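Local coordinates for protein multicopper oxidase (Arthrobacter sp. FB24, PDB 3GDC) that probably acts as a laccase-type multicopper oxidase, coupling the one-electron oxidation of phenolic or similar substrates to the reduction of oxygen to water, at residues D122-F126 with I151-K155. Sequence-based numbering, arbitrary orientation.
Sequences DATPF and IVEPK
Phe126 and Pro154 meet by a CH-pi contact: Pro154 CB, the first bump, lies 3.8 Å from the centroid of the Phe126 ring, 18° off the ring normal, so the proline comes in over a face, displaced toward the rim. The two side chains cross at about a right angle, and the CG–CD1 side of the phenyl ring rests closest to Pro154, with Phe126 CG 3.6 Å from Pro154 CB. Phe126 CG sits between its backbone N and carbonyl carbon (chi1 80°), a rotamer that carries the ring over the proline while Phe126 CB settles 3.6 Å from Pro154 CA. The second bump is Val152, whose branched side chain fills the hollow made by the bend of 123-126, an inverse gamma turn at Ala123 followed by a cis peptide bond before Pro125. Val152 CG1, anti to the backbone N (chi1 179°), reaches 3.8 Å from Ala123 CB, and Val152 CB lies 3.8 Å from Pro125 O. No hydrogen bond joins the two segments. A serine in place of Phe126 would probably leave Pro154 without its aromatic cover and open a gap beside Glu72 and Arg158, which the Phe126 side chain also touches. The loop connects strands 116-122 and 127-132 of the cupredoxin-type domain, packing against the end of strand 147-153, itself flanked by 67-71 and 127-132, while Pro125 meets Phe227 of the second subunit.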
ATOM      1  N   ASP A 122       0.369  14.407  26.689  1.00 20.38           N
ATOM      2  CA  ASP A 122       1.077  15.492  26.036  1.00 20.77           C
ATOM      3  C   ASP A 122       0.931  15.370  24.520  1.00 20.39           C
ATOM      4  O   ASP A 122       0.701  14.278  24.009  1.00 20.92           O
ATOM      5  CB  ASP A 122       2.540  15.504  26.454  1.00 21.46           C
ATOM      6  CG  ASP A 122       2.721  15.903  27.919  1.00 24.25           C
ATOM      7  OD1 ASP A 122       1.877  16.659  28.443  1.00 26.74           O
ATOM      8  OD2 ASP A 122       3.711  15.464  28.540  1.00 28.80           O
ATOM      9  N   ALA A 123       1.030  16.491  23.816  1.00 19.70           N
ATOM     10  CA  ALA A 123       0.932  16.491  22.351  1.00 19.42           C
ATOM     11  C   ALA A 123       2.264  16.002  21.776  1.00 19.54           C
ATOM     12  O   ALA A 123       3.190  16.788  21.548  1.00 19.51           O
ATOM     13  CB  ALA A 123       0.576  17.885  21.830  1.00 19.41           C
ATOM     14  N   THR A 124       2.367  14.687  21.592  1.00 19.53           N
ATOM     15  CA  THR A 124       3.594  14.061  21.101  1.00 20.33           C
ATOM     16  C   THR A 124       3.271  12.765  20.358  1.00 19.60           C
ATOM     17  O   THR A 124       2.312  12.086  20.719  1.00 19.90           O
ATOM     18  CB  THR A 124       4.546  13.650  22.250  1.00 21.03           C
ATOM     19  OG1 THR A 124       4.299  14.448  23.410  1.00 25.89           O
ATOM     20  CG2 THR A 124       5.983  13.806  21.809  1.00 19.43           C
ATOM     21  N   PRO A 125       4.055  12.423  19.314  1.00 19.12           N
ATOM     22  CA  PRO A 125       5.066  13.239  18.645  1.00 18.83           C
ATOM     23  C   PRO A 125       4.379  14.244  17.742  1.00 18.51           C
ATOM     24  O   PRO A 125       3.166  14.139  17.526  1.00 18.50           O
ATOM     25  CB  PRO A 125       5.837  12.212  17.803  1.00 18.89           C
ATOM     26  CG  PRO A 125       4.794  11.181  17.475  1.00 19.11           C
ATOM     27  CD  PRO A 125       3.966  11.076  18.721  1.00 19.04           C
ATOM     28  N   PHE A 126       5.123  15.212  17.226  1.00 18.17           N
ATOM     29  CA  PHE A 126       4.545  16.071  16.207  1.00 17.80           C
ATOM     30  C   PHE A 126       4.170  15.233  14.985  1.00 17.31           C
ATOM     31  O   PHE A 126       4.790  14.197  14.705  1.00 17.46           O
ATOM     32  CB  PHE A 126       5.430  17.281  15.875  1.00 18.55           C
ATOM     33  CG  PHE A 126       6.583  17.007  14.935  1.00 19.56           C
ATOM     34  CD1 PHE A 126       6.382  16.933  13.553  1.00 20.60           C
ATOM     35  CD2 PHE A 126       7.885  16.899  15.424  1.00 19.72           C
ATOM     36  CE1 PHE A 126       7.458  16.721  12.684  1.00 20.16           C
ATOM     37  CE2 PHE A 126       8.969  16.682  14.556  1.00 20.04           C
ATOM     38  CZ  PHE A 126       8.751  16.598  13.191  1.00 19.33           C
ATOM     39  N   ILE A 151      -4.073  16.947  15.071  1.00 14.89           N
ATOM     40  CA  ILE A 151      -2.912  17.554  14.414  1.00 16.04           C
ATOM     41  C   ILE A 151      -1.996  18.166  15.466  1.00 16.44           C
ATOM     42  O   ILE A 151      -2.444  18.969  16.263  1.00 16.50           O
ATOM     43  CB  ILE A 151      -3.358  18.690  13.449  1.00 15.99           C
ATOM     44  CG1 ILE A 151      -4.473  18.202  12.498  1.00 18.54           C
ATOM     45  CG2 ILE A 151      -2.162  19.345  12.742  1.00 16.10           C
ATOM     46  CD1 ILE A 151      -4.126  16.992  11.656  1.00 18.56           C
ATOM     47  N   VAL A 152      -0.728  17.765  15.466  1.00 16.84           N
ATOM     48  CA  VAL A 152       0.273  18.297  16.399  1.00 17.20           C
ATOM     49  C   VAL A 152       1.374  18.988  15.597  1.00 18.30           C
ATOM     50  O   VAL A 152       2.170  18.331  14.912  1.00 18.53           O
ATOM     51  CB  VAL A 152       0.875  17.198  17.297  1.00 16.53           C
ATOM     52  CG1 VAL A 152       1.946  17.777  18.244  1.00 16.20           C
ATOM     53  CG2 VAL A 152      -0.201  16.482  18.100  1.00 16.75           C
ATOM     54  N   GLU A 153       1.384  20.317  15.661  1.00 19.76           N
ATOM     55  CA  GLU A 153       2.359  21.141  14.959  1.00 21.85           C
ATOM     56  C   GLU A 153       3.746  21.035  15.605  1.00 22.77           C
ATOM     57  O   GLU A 153       3.870  21.171  16.827  1.00 22.59           O
ATOM     58  CB  GLU A 153       1.898  22.600  14.954  1.00 22.23           C
ATOM     59  CG  GLU A 153       2.679  23.506  13.996  1.00 25.66           C
ATOM     60  CD  GLU A 153       2.104  23.499  12.583  1.00 30.93           C
ATOM     61  OE1 GLU A 153       1.557  24.540  12.152  1.00 34.76           O
ATOM     62  OE2 GLU A 153       2.181  22.456  11.903  1.00 33.59           O
ATOM     63  N   PRO A 154       4.786  20.773  14.797  1.00 23.91           N
ATOM     64  CA  PRO A 154       6.153  20.789  15.328  1.00 25.36           C
ATOM     65  C   PRO A 154       6.518  22.133  15.953  1.00 27.25           C
ATOM     66  O   PRO A 154       6.129  23.193  15.441  1.00 27.28           O
ATOM     67  CB  PRO A 154       7.025  20.521  14.090  1.00 25.23           C
ATOM     68  CG  PRO A 154       6.135  20.769  12.905  1.00 24.48           C
ATOM     69  CD  PRO A 154       4.761  20.398  13.370  1.00 24.15           C
ATOM     70  N   LYS A 155       7.242  22.071  17.064  1.00 29.45           N
ATOM     71  CA  LYS A 155       7.766  23.262  17.719  1.00 32.41           C
ATOM     72  C   LYS A 155       8.682  24.022  16.752  1.00 33.71           C
ATOM     73  O   LYS A 155       8.622  25.250  16.664  1.00 34.49           O
ATOM     74  CB  LYS A 155       8.503  22.865  19.007  1.00 32.41           C
ATOM     75  CG  LYS A 155       9.070  24.017  19.827  1.00 34.50           C
ATOM     76  CD  LYS A 155       8.000  24.737  20.644  1.00 36.94           C
ATOM     77  CE  LYS A 155       8.608  25.866  21.479  1.00 38.30           C
ATOM     78  NZ  LYS A 155       9.007  27.058  20.668  1.00 39.48           N
TER